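Local coordinates for protein Dhd127_a (Synthetic construct, PDB 6DLM) that serves as one half of a computationally designed coiled-coil heterodimer, probably pairing specifically with its partner chain through helix packing, at residues A[23-28]-A[47-52]; A[5-10]-A[68-73]; A[16-21]-A[54-59]. All coordinates share one frame; numbering follows the deposited sequence. Where two conformers were deposited one is given.

Interaction 1: residues A[23-28]-A[47-52]; sequences ERLVRE and KRLEDL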
loop_
_atom_site.group_PDB
_atom_site.type_symbol
_atom_site.label_atom_id
_atom_site.label_comp_id
_atom_site.label_asym_id
_atom_site.label_seq_id
_atom_site.Cartn_x
_atom_site.Cartn_y
_atom_site.Cartn_z
ATOM N N GLU A 23 2.981 -4.242 -3.461
ATOM C CA GLU A 23 3.187 -5.552 -4.075
ATOM C C GLU A 23 4.624 -6.038 -3.812
ATOM O O GLU A 23 4.822 -7.214 -3.554
ATOM C CB GLU A 23 2.863 -5.524 -5.572
ATOM C CG GLU A 23 1.407 -5.211 -5.863
ATOM C CD GLU A 23 1.116 -4.967 -7.340
ATOM O OE1 GLU A 23 0.074 -5.434 -7.816
ATOM O OE2 GLU A 23 1.920 -4.308 -8.018
ATOM N N ARG A 24 5.588 -5.131 -3.870
ATOM C CA ARG A 24 6.966 -5.478 -3.572
ATOM C C ARG A 24 7.128 -5.931 -2.117
ATOM O O ARG A 24 7.774 -6.927 -1.852
ATOM C CB ARG A 24 7.872 -4.282 -3.832
ATOM C CG ARG A 24 9.326 -4.525 -3.514
ATOM C CD ARG A 24 10.158 -3.329 -3.944
ATOM N NE ARG A 24 11.325 -3.147 -3.105
ATOM C CZ ARG A 24 11.956 -1.992 -2.960
ATOM N NH1 ARG A 24 11.528 -0.918 -3.604
ATOM N NH2 ARG A 24 13.016 -1.912 -2.180
ATOM N N LEU A 25 6.517 -5.213 -1.176
ATOM C CA LEU A 25 6.589 -5.597 0.218
ATOM C C LEU A 25 5.973 -6.979 0.459
ATOM O O LEU A 25 6.555 -7.784 1.174
ATOM C CB LEU A 25 5.866 -4.559 1.071
ATOM C CG LEU A 25 5.629 -4.927 2.535
ATOM C CD1 LEU A 25 6.940 -5.214 3.236
ATOM C CD2 LEU A 25 4.876 -3.819 3.248
ATOM N N VAL A 26 4.826 -7.278 -0.145
ATOM C CA VAL A 26 4.220 -8.579 0.055
ATOM C C VAL A 26 5.148 -9.682 -0.453
ATOM O O VAL A 26 5.242 -10.728 0.149
ATOM C CB VAL A 26 2.836 -8.649 -0.590
ATOM C CG1 VAL A 26 2.267 -10.044 -0.467
ATOM C CG2 VAL A 26 1.930 -7.631 0.073
ATOM N N ARG A 27 5.768 -9.467 -1.606
ATOM C CA ARG A 27 6.686 -10.460 -2.140
ATOM C C ARG A 27 7.936 -10.624 -1.278
ATOM O O ARG A 27 8.309 -11.708 -0.977
ATOM C CB ARG A 27 7.101 -10.142 -3.579
ATOM C CG ARG A 27 5.989 -10.076 -4.599
ATOM C CD ARG A 27 6.539 -9.993 -6.034
ATOM N NE ARG A 27 7.821 -9.333 -5.977
ATOM C CZ ARG A 27 8.048 -8.063 -6.254
ATOM N NH1 ARG A 27 7.088 -7.281 -6.730
ATOM N NH2 ARG A 27 9.278 -7.595 -6.079
ATOM N N GLU A 28 8.545 -9.518 -0.898
ATOM C CA GLU A 28 9.735 -9.581 -0.072
ATOM C C GLU A 28 9.468 -10.214 1.301
ATOM O O GLU A 28 10.258 -11.008 1.770
ATOM C CB GLU A 28 10.350 -8.204 0.084
ATOM C CG GLU A 28 10.863 -7.646 -1.231
ATOM C CD GLU A 28 11.835 -6.500 -1.042
ATOM O OE1 GLU A 28 12.342 -6.325 0.084
ATOM O OE2 GLU A 28 12.091 -5.776 -2.024
ATOM N N LYS A 47 15.798 -5.285 8.114
ATOM C CA LYS A 47 15.979 -3.855 7.899
ATOM C C LYS A 47 15.353 -3.425 6.568
ATOM O O LYS A 47 14.736 -2.372 6.502
ATOM C CB LYS A 47 17.462 -3.477 7.894
ATOM C CG LYS A 47 17.706 -1.974 7.952
ATOM C CD LYS A 47 18.751 -1.510 6.942
ATOM C CE LYS A 47 18.797 0.013 6.839
ATOM N NZ LYS A 47 19.090 0.494 5.463
ATOM N N ARG A 48 15.511 -4.238 5.535
ATOM C CA ARG A 48 14.923 -3.911 4.246
ATOM C C ARG A 48 13.397 -3.833 4.352
ATOM O O ARG A 48 12.800 -2.942 3.784
ATOM C CB ARG A 48 15.342 -4.918 3.180
ATOM C CG ARG A 48 16.792 -4.766 2.756
ATOM C CD ARG A 48 17.093 -5.518 1.474
ATOM N NE ARG A 48 16.978 -6.959 1.636
ATOM C CZ ARG A 48 18.000 -7.757 1.917
ATOM N NH1 ARG A 48 19.214 -7.257 2.059
ATOM N NH2 ARG A 48 17.807 -9.054 2.047
ATOM N N LEU A 49 12.786 -4.760 5.074
ATOM C CA LEU A 49 11.343 -4.702 5.266
ATOM C C LEU A 49 10.945 -3.439 6.025
ATOM O O LEU A 49 9.995 -2.783 5.652
ATOM C CB LEU A 49 10.847 -5.913 6.036
ATOM C CG LEU A 49 10.967 -7.234 5.303
ATOM C CD1 LEU A 49 10.309 -8.326 6.125
ATOM C CD2 LEU A 49 10.363 -7.134 3.917
ATOM N N GLU A 50 11.666 -3.090 7.084
ATOM C CA GLU A 50 11.362 -1.860 7.794
ATOM C C GLU A 50 11.510 -0.642 6.902
ATOM O O GLU A 50 10.678 0.244 6.963
ATOM C CB GLU A 50 12.295 -1.652 8.965
ATOM C CG GLU A 50 12.455 -2.827 9.889
ATOM C CD GLU A 50 13.076 -2.402 11.188
ATOM O OE1 GLU A 50 14.259 -2.712 11.414
ATOM O OE2 GLU A 50 12.379 -1.721 11.962
ATOM N N ASP A 51 12.558 -0.596 6.101
ATOM C CA ASP A 51 12.737 0.531 5.207
ATOM C C ASP A 51 11.527 0.645 4.266
ATOM O O ASP A 51 11.009 1.733 4.072
ATOM C CB ASP A 51 14.000 0.352 4.370
ATOM C CG ASP A 51 15.276 0.588 5.162
ATOM O OD1 ASP A 51 15.194 1.039 6.313
ATOM O OD2 ASP A 51 16.364 0.320 4.615
ATOM N N LEU A 52 11.075 -0.480 3.735
ATOM C CA LEU A 52 9.919 -0.502 2.851
ATOM C C LEU A 52 8.660 0.001 3.578
ATOM O O LEU A 52 7.903 0.788 3.032
ATOM C CB LEU A 52 9.711 -1.922 2.353
ATOM C CG LEU A 52 9.034 -2.179 1.016
ATOM C CD1 LEU A 52 9.324 -1.117 -0.030
ATOM C CD2 LEU A 52 9.498 -3.539 0.520
#

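Interaction 2: residues A[5-10]-A[68-73]; sequences SYLLKE and REIRER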
loop_
_atom_site.group_PDB
_atom_site.type_symbol
_atom_site.label_atom_id
_atom_site.label_comp_id
_atom_site.label_asym_id
_atom_site.label_seq_id
_atom_site.Cartn_x
_atom_site.Cartn_y
_atom_site.Cartn_z
ATOM N N SER A 5 -6.381 19.264 -13.043
ATOM C CA SER A 5 -5.915 18.211 -13.933
ATOM C C SER A 5 -4.492 17.764 -13.583
ATOM O O SER A 5 -4.212 16.574 -13.624
ATOM C CB SER A 5 -6.003 18.637 -15.400
ATOM O OG SER A 5 -5.510 17.638 -16.283
ATOM N N TYR A 6 -3.587 18.685 -13.247
ATOM C CA TYR A 6 -2.250 18.244 -12.870
ATOM C C TYR A 6 -2.330 17.401 -11.589
ATOM O O TYR A 6 -1.695 16.356 -11.511
ATOM C CB TYR A 6 -1.308 19.418 -12.624
ATOM C CG TYR A 6 -1.252 20.446 -13.721
ATOM C CD1 TYR A 6 -1.005 21.774 -13.423
ATOM C CD2 TYR A 6 -1.447 20.098 -15.043
ATOM C CE1 TYR A 6 -0.950 22.728 -14.408
ATOM C CE2 TYR A 6 -1.392 21.050 -16.043
ATOM C CZ TYR A 6 -1.144 22.364 -15.714
ATOM O OH TYR A 6 -1.088 23.338 -16.681
ATOM N N LEU A 7 -3.120 17.857 -10.621
ATOM C CA LEU A 7 -3.288 17.119 -9.381
ATOM C C LEU A 7 -3.904 15.739 -9.597
ATOM O O LEU A 7 -3.467 14.784 -8.989
ATOM C CB LEU A 7 -4.183 17.885 -8.412
ATOM C CG LEU A 7 -3.476 18.887 -7.518
ATOM C CD1 LEU A 7 -4.496 19.827 -6.903
ATOM C CD2 LEU A 7 -2.669 18.177 -6.443
ATOM N N LEU A 8 -4.938 15.640 -10.423
ATOM C CA LEU A 8 -5.551 14.336 -10.663
ATOM C C LEU A 8 -4.575 13.361 -11.323
ATOM O O LEU A 8 -4.519 12.208 -10.950
ATOM C CB LEU A 8 -6.825 14.480 -11.482
ATOM C CG LEU A 8 -7.900 15.260 -10.729
ATOM C CD1 LEU A 8 -9.108 15.492 -11.618
ATOM C CD2 LEU A 8 -8.293 14.531 -9.460
ATOM N N LYS A 9 -3.823 13.809 -12.320
ATOM C CA LYS A 9 -2.804 12.954 -12.904
ATOM C C LYS A 9 -1.694 12.617 -11.876
ATOM O O LYS A 9 -1.232 11.492 -11.838
ATOM C CB LYS A 9 -2.237 13.577 -14.177
ATOM C CG LYS A 9 -3.214 13.538 -15.343
ATOM C CD LYS A 9 -2.715 14.368 -16.512
ATOM C CE LYS A 9 -3.357 13.941 -17.814
ATOM N NZ LYS A 9 -4.796 13.630 -17.635
ATOM N N GLU A 10 -1.263 13.582 -11.062
ATOM C CA GLU A 10 -0.268 13.321 -10.035
ATOM C C GLU A 10 -0.817 12.294 -9.045
ATOM O O GLU A 10 -0.101 11.398 -8.629
ATOM C CB GLU A 10 0.119 14.612 -9.310
ATOM C CG GLU A 10 1.119 14.410 -8.179
ATOM C CD GLU A 10 1.819 15.690 -7.732
ATOM O OE1 GLU A 10 2.255 15.739 -6.568
ATOM O OE2 GLU A 10 1.944 16.623 -8.536
ATOM N N ARG A 68 -5.976 16.554 0.050
ATOM C CA ARG A 68 -6.242 17.859 0.643
ATOM C C ARG A 68 -6.109 18.961 -0.407
ATOM O O ARG A 68 -6.963 19.821 -0.486
ATOM C CB ARG A 68 -5.295 18.139 1.798
ATOM C CG ARG A 68 -5.480 19.515 2.422
ATOM C CD ARG A 68 -4.436 19.786 3.485
ATOM N NE ARG A 68 -3.096 19.628 2.942
ATOM C CZ ARG A 68 -2.490 20.536 2.189
ATOM N NH1 ARG A 68 -3.103 21.674 1.908
ATOM N NH2 ARG A 68 -1.275 20.304 1.717
ATOM N N GLU A 69 -5.074 18.925 -1.237
ATOM C CA GLU A 69 -4.947 19.922 -2.286
ATOM C C GLU A 69 -6.151 19.854 -3.236
ATOM O O GLU A 69 -6.671 20.883 -3.622
ATOM C CB GLU A 69 -3.655 19.704 -3.073
ATOM C CG GLU A 69 -2.390 19.907 -2.263
ATOM C CD GLU A 69 -1.958 21.357 -2.215
ATOM O OE1 GLU A 69 -2.676 22.204 -2.762
ATOM O OE2 GLU A 69 -0.906 21.640 -1.626
ATOM N N ILE A 70 -6.592 18.652 -3.578
ATOM C CA ILE A 70 -7.735 18.517 -4.461
ATOM C C ILE A 70 -8.996 19.089 -3.822
ATOM O O ILE A 70 -9.695 19.856 -4.455
ATOM C CB ILE A 70 -7.969 17.061 -4.872
ATOM C CG1 ILE A 70 -6.854 16.604 -5.810
ATOM C CG2 ILE A 70 -9.314 16.916 -5.563
ATOM C CD1 ILE A 70 -6.718 15.109 -5.905
ATOM N N ARG A 71 -9.230 18.813 -2.544
ATOM C CA ARG A 71 -10.409 19.352 -1.867
ATOM C C ARG A 71 -10.385 20.874 -1.764
ATOM O O ARG A 71 -11.360 21.528 -2.079
ATOM C CB ARG A 71 -10.543 18.771 -0.460
ATOM C CG ARG A 71 -10.746 17.278 -0.428
ATOM C CD ARG A 71 -11.252 16.817 0.928
ATOM N NE ARG A 71 -11.592 15.403 0.895
ATOM C CZ ARG A 71 -10.785 14.430 1.289
ATOM N NH1 ARG A 71 -9.586 14.709 1.769
ATOM N NH2 ARG A 71 -11.186 13.177 1.215
ATOM N N GLU A 72 -9.226 21.426 -1.426
ATOM C CA GLU A 72 -9.065 22.876 -1.300
ATOM C C GLU A 72 -9.359 23.589 -2.628
ATOM O O GLU A 72 -9.854 24.698 -2.619
ATOM C CB GLU A 72 -7.669 23.237 -0.797
ATOM C CG GLU A 72 -7.372 22.713 0.595
ATOM C CD GLU A 72 -6.014 23.143 1.109
ATOM O OE1 GLU A 72 -5.210 23.665 0.310
ATOM O OE2 GLU A 72 -5.748 22.957 2.314
ATOM N N ARG A 73 -9.033 22.937 -3.726
ATOM C CA ARG A 73 -9.311 23.484 -5.038
ATOM C C ARG A 73 -10.728 23.198 -5.610
ATOM O O ARG A 73 -11.059 23.743 -6.645
ATOM C CB ARG A 73 -8.190 23.077 -5.999
ATOM C CG ARG A 73 -6.870 23.732 -5.621
ATOM C CD ARG A 73 -5.642 23.069 -6.223
ATOM N NE ARG A 73 -4.438 23.367 -5.452
ATOM C CZ ARG A 73 -3.620 24.379 -5.699
ATOM N NH1 ARG A 73 -3.873 25.208 -6.696
ATOM N NH2 ARG A 73 -2.558 24.574 -4.941
#

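Interaction 3: residues A[16-21]-A[54-59]; sequences QHLVRL and RELEKA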
loop_
_atom_site.group_PDB
_atom_site.type_symbol
_atom_site.label_atom_id
_atom_site.label_comp_id
_atom_site.label_asym_id
_atom_site.label_seq_id
_atom_site.Cartn_x
_atom_site.Cartn_y
_atom_site.Cartn_z
ATOM N N GLN A 16 -0.446 4.546 -8.297
ATOM C CA GLN A 16 0.230 3.422 -8.941
ATOM C C GLN A 16 1.566 3.102 -8.249
ATOM O O GLN A 16 1.877 1.953 -8.027
ATOM C CB GLN A 16 0.453 3.698 -10.423
ATOM C CG GLN A 16 -0.836 3.860 -11.196
ATOM C CD GLN A 16 -0.615 3.872 -12.691
ATOM O OE1 GLN A 16 0.214 4.610 -13.193
ATOM N NE2 GLN A 16 -1.368 3.054 -13.404
ATOM N N HIS A 17 2.313 4.130 -7.889
ATOM C CA HIS A 17 3.569 3.924 -7.186
ATOM C C HIS A 17 3.326 3.217 -5.840
ATOM O O HIS A 17 4.022 2.282 -5.500
ATOM C CB HIS A 17 4.237 5.275 -6.954
ATOM C CG HIS A 17 5.381 5.229 -5.997
ATOM N ND1 HIS A 17 5.301 5.735 -4.720
ATOM C CD2 HIS A 17 6.634 4.740 -6.128
ATOM C CE1 HIS A 17 6.454 5.561 -4.105
ATOM N NE2 HIS A 17 7.280 4.957 -4.936
ATOM N N LEU A 18 2.306 3.649 -5.120
ATOM C CA LEU A 18 1.976 3.036 -3.845
ATOM C C LEU A 18 1.615 1.548 -4.023
ATOM O O LEU A 18 2.042 0.717 -3.243
ATOM C CB LEU A 18 0.826 3.805 -3.215
ATOM C CG LEU A 18 0.267 3.409 -1.862
ATOM C CD1 LEU A 18 1.336 3.335 -0.788
ATOM C CD2 LEU A 18 -0.796 4.425 -1.492
ATOM N N VAL A 19 0.838 1.220 -5.041
ATOM C CA VAL A 19 0.499 -0.178 -5.279
ATOM C C VAL A 19 1.722 -1.033 -5.634
ATOM O O VAL A 19 1.858 -2.129 -5.138
ATOM C CB VAL A 19 -0.574 -0.329 -6.367
ATOM C CG1 VAL A 19 -0.830 -1.791 -6.662
ATOM C CG2 VAL A 19 -1.852 0.350 -5.930
ATOM N N ARG A 20 2.609 -0.531 -6.488
ATOM C CA ARG A 20 3.799 -1.303 -6.826
ATOM C C ARG A 20 4.664 -1.615 -5.598
ATOM O O ARG A 20 5.115 -2.733 -5.443
ATOM C CB ARG A 20 4.655 -0.592 -7.877
ATOM C CG ARG A 20 3.985 -0.451 -9.232
ATOM C CD ARG A 20 4.937 0.145 -10.266
ATOM N NE ARG A 20 5.366 1.494 -9.925
ATOM C CZ ARG A 20 4.804 2.602 -10.389
ATOM N NH1 ARG A 20 3.776 2.535 -11.217
ATOM N NH2 ARG A 20 5.261 3.780 -10.019
ATOM N N LEU A 21 4.822 -0.622 -4.726
ATOM C CA LEU A 21 5.591 -0.778 -3.496
ATOM C C LEU A 21 4.963 -1.806 -2.568
ATOM O O LEU A 21 5.642 -2.623 -1.981
ATOM C CB LEU A 21 5.637 0.540 -2.740
ATOM C CG LEU A 21 6.699 1.561 -3.082
ATOM C CD1 LEU A 21 6.853 2.489 -1.889
ATOM C CD2 LEU A 21 8.023 0.883 -3.388
ATOM N N ARG A 54 8.601 2.097 6.026
ATOM C CA ARG A 54 8.816 3.524 6.227
ATOM C C ARG A 54 8.475 4.289 4.964
ATOM O O ARG A 54 7.750 5.263 4.992
ATOM C CB ARG A 54 10.288 3.776 6.560
ATOM C CG ARG A 54 10.557 5.091 7.277
ATOM C CD ARG A 54 12.033 5.503 7.287
ATOM N NE ARG A 54 12.966 4.385 7.434
ATOM C CZ ARG A 54 12.970 3.540 8.456
ATOM N NH1 ARG A 54 13.856 2.558 8.497
ATOM N NH2 ARG A 54 12.077 3.663 9.427
ATOM N N GLU A 55 8.931 3.775 3.833
ATOM C CA GLU A 55 8.643 4.398 2.555
ATOM C C GLU A 55 7.144 4.357 2.228
ATOM O O GLU A 55 6.608 5.288 1.653
ATOM C CB GLU A 55 9.490 3.771 1.454
ATOM C CG GLU A 55 10.978 3.964 1.702
ATOM C CD GLU A 55 11.365 5.434 1.802
ATOM O OE1 GLU A 55 11.051 6.183 0.865
ATOM O OE2 GLU A 55 11.984 5.840 2.806
ATOM N N LEU A 56 6.496 3.240 2.541
ATOM C CA LEU A 56 5.066 3.111 2.292
ATOM C C LEU A 56 4.239 4.095 3.137
ATOM O O LEU A 56 3.317 4.717 2.648
ATOM C CB LEU A 56 4.625 1.677 2.551
ATOM C CG LEU A 56 4.897 0.766 1.359
ATOM C CD1 LEU A 56 4.978 -0.686 1.774
ATOM C CD2 LEU A 56 3.823 0.985 0.311
ATOM N N GLU A 57 4.590 4.233 4.408
ATOM C CA GLU A 57 3.899 5.159 5.283
ATOM C C GLU A 57 4.035 6.582 4.732
ATOM O O GLU A 57 3.067 7.315 4.712
ATOM C CB GLU A 57 4.476 5.088 6.695
ATOM C CG GLU A 57 4.212 3.775 7.387
ATOM C CD GLU A 57 5.039 3.587 8.642
ATOM O OE1 GLU A 57 5.921 4.424 8.922
ATOM O OE2 GLU A 57 4.815 2.589 9.343
ATOM N N LYS A 58 5.228 6.919 4.275
ATOM C CA LYS A 58 5.492 8.217 3.678
ATOM C C LYS A 58 4.655 8.418 2.400
ATOM O O LYS A 58 4.090 9.483 2.205
ATOM C CB LYS A 58 6.986 8.345 3.392
ATOM C CG LYS A 58 7.363 9.422 2.400
ATOM C CD LYS A 58 8.877 9.583 2.332
ATOM C CE LYS A 58 9.323 10.086 0.978
ATOM N NZ LYS A 58 9.196 9.027 -0.058
ATOM N N ALA A 59 4.565 7.396 1.556
ATOM C CA ALA A 59 3.749 7.487 0.343
ATOM C C ALA A 59 2.262 7.704 0.674
ATOM O O ALA A 59 1.600 8.510 0.045
ATOM C CB ALA A 59 3.928 6.250 -0.513
#

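Interaction 1: residues A[23-28]-A[47-52]
Leu-52 of helix 44-73 packs against Leu-25 of helix 3-37. Its CD2 methyl lies 3.6 Å from Leu-25 CA and 3.8 Å from Leu-25 CB, so it reaches the backbone of the facing helix. The two leucine side chains run past each other in opposite directions. The CG of Leu-52 is roughly anti to its own N (chi1 -153°), and its two methyls part from there. While CD2 meets Leu-25, CD1 sits over the centre of one face of the Arg-24 guanidinium, 4.0 Å from Arg-24 CZ. Leu-49 adds one methyl. Its CD2 is 4.0 Å from Leu-25 CD1, and the same methyl touches CB of Glu-28. Leu-25 and Leu-49 meet at about a right angle.

The next shell is polar. Arg-24 NE donates to Glu-28 OE2 at 2.9 Å, with an N-H...O angle of 164°, in a salt bridge one turn along the helix. The carboxylate sits at the edge of the guanidinium, in its plane. The donor reaches the oxygen from above the carboxylate plane. This bond helps to fix the turn of the guanidinium whose face meets the Leu-52 methyl. The other oxygen, Glu-28 OE1, rests 4.0 Å from Leu-52 CD2. With an alanine here in place of Glu-28, the Arg-24 guanidinium would probably lose its charged mate and be free to swing off the Leu-52 methyl.

Farther out, Leu-49 and Leu-25 also pack on Leu-33 and Gln-29 of the Dhd127_b chain. The segment axes approach to 10.4 Å and run at 160°. This is an antiparallel helical hairpin of coiled-coil type, with a leucine core edged by charged side chains.

Interaction 2: residues A[5-10]-A[68-73]
The Arg-73 guanidinium has Glu-69 OE1 at its edge, in its plane, and the CD1 methyl of Leu-7 close by at an oblique angle. Arg-73 NH2 gives Glu-69 OE1 a bond of 3.2 Å at 158°. A weak bond runs to the same oxygen from Arg-73 NE at 3.4 Å. One carboxylate oxygen thus takes two N-H groups, one of them weakly, and NH2 meets it on the syn side, somewhat out of the carboxylate plane. Arg-68 has Glu-72 OE2 at its own edge, also in plane, with Arg-68 NH1 3.0 Å from that oxygen. A long salt bridge from Arg-68 to Glu-69 joins the two pairs into one network on helix 44-73.

Leu-7 is the apolar group that meets this network. Its CD1 touches Arg-73 CD at 3.5 Å, on the aliphatic part of the chain, and the two side chains lie nearly perpendicular. Its CD2 lies 3.8 Å from Glu-69 CB. The Glu-69 chain bends at chi2 (-85°), which turns its carboxylate to Arg-73 while CB stays against the leucine. Leu-7 CB also packs on Ile-70 CG1 at 3.9 Å. Beside it, Leu-8 CD2 and Ile-70 CD1 meet at 3.9 Å.

Leu-8 and Ile-70 are buried and also pack on Leu-71 and Ile-8 of the Dhd127_b chain. Lys-9 and Arg-71 form salt bridges to Glu-72 and Glu-16 of that chain. The segments run antiparallel at 154°, near the free ends of the hairpin.

Across the two helices the chemistry is apolar. Within these segments the charges pair along helix 44-73. Arg-73 CD and Glu-69 CB lie against Leu-7, and the pairing of their charged ends probably eases the cost of placing them beside a leucine.

Interaction 3: residues A[16-21]-A[54-59]
Ala-59, whose CB meets Leu-18, is held in its helix by a backbone bond of 2.9 Å from Ala-59 N to Glu-55 O. That CB lies 3.9 Å from Leu-18 CD1. The same Leu-18 methyl also presses on Leu-56 CD2 at 3.6 Å. CG of Leu-18 stands anti to the backbone N (chi1 -179°), and from there CD1 reaches both partners.

Leu-56 CD2 has a second close neighbour, Leu-21 CB, also at 3.6 Å. Leu-21 and Leu-56 run antiparallel alongside one another, and Leu-21 CD1 lies along the Leu-56 branch at 4.0 Å from CD2. The His-17 ring is turned edge-on to Ala-59, its CE1 4.4 Å from Ala-59 CB.

Leu-18 also packs on Ile-22, and Leu-56 on Leu-26, of the Dhd127_b chain. The axes of the two segments approach to 10.2 Å, and their directions differ by 157°. The small Ala-59 faces Leu-18 where the backbones come near, their CA atoms 6.4 Å apart. The contact between the segments is apolar, with no hydrogen bond or salt bridge between them, so how they fit probably depends mainly on the shapes of the side chains.

All three contacts join helix 3-37 to helix 44-73 and follow one another along the hairpin. Interaction 1 lies nearest the turn, interaction 2 at the free ends and interaction 3 between them, its centre about 1 Å from that of the chain. In sequence, 1 is nested inside 3, and 3 inside 2. Interactions 1 and 3 touch: Leu-25 CD2 is 3.5 Å from Leu-56 CD1, and Leu-52 CD1 is 4.1 Å from Leu-21 CD2. Their cores are thus continuous. Interaction 2 stands apart, its centre about 19 Å from that of interaction 3 and about 29 Å from that of interaction 1. Each contact also has leucines or an isoleucine packed on the Dhd127_b chain.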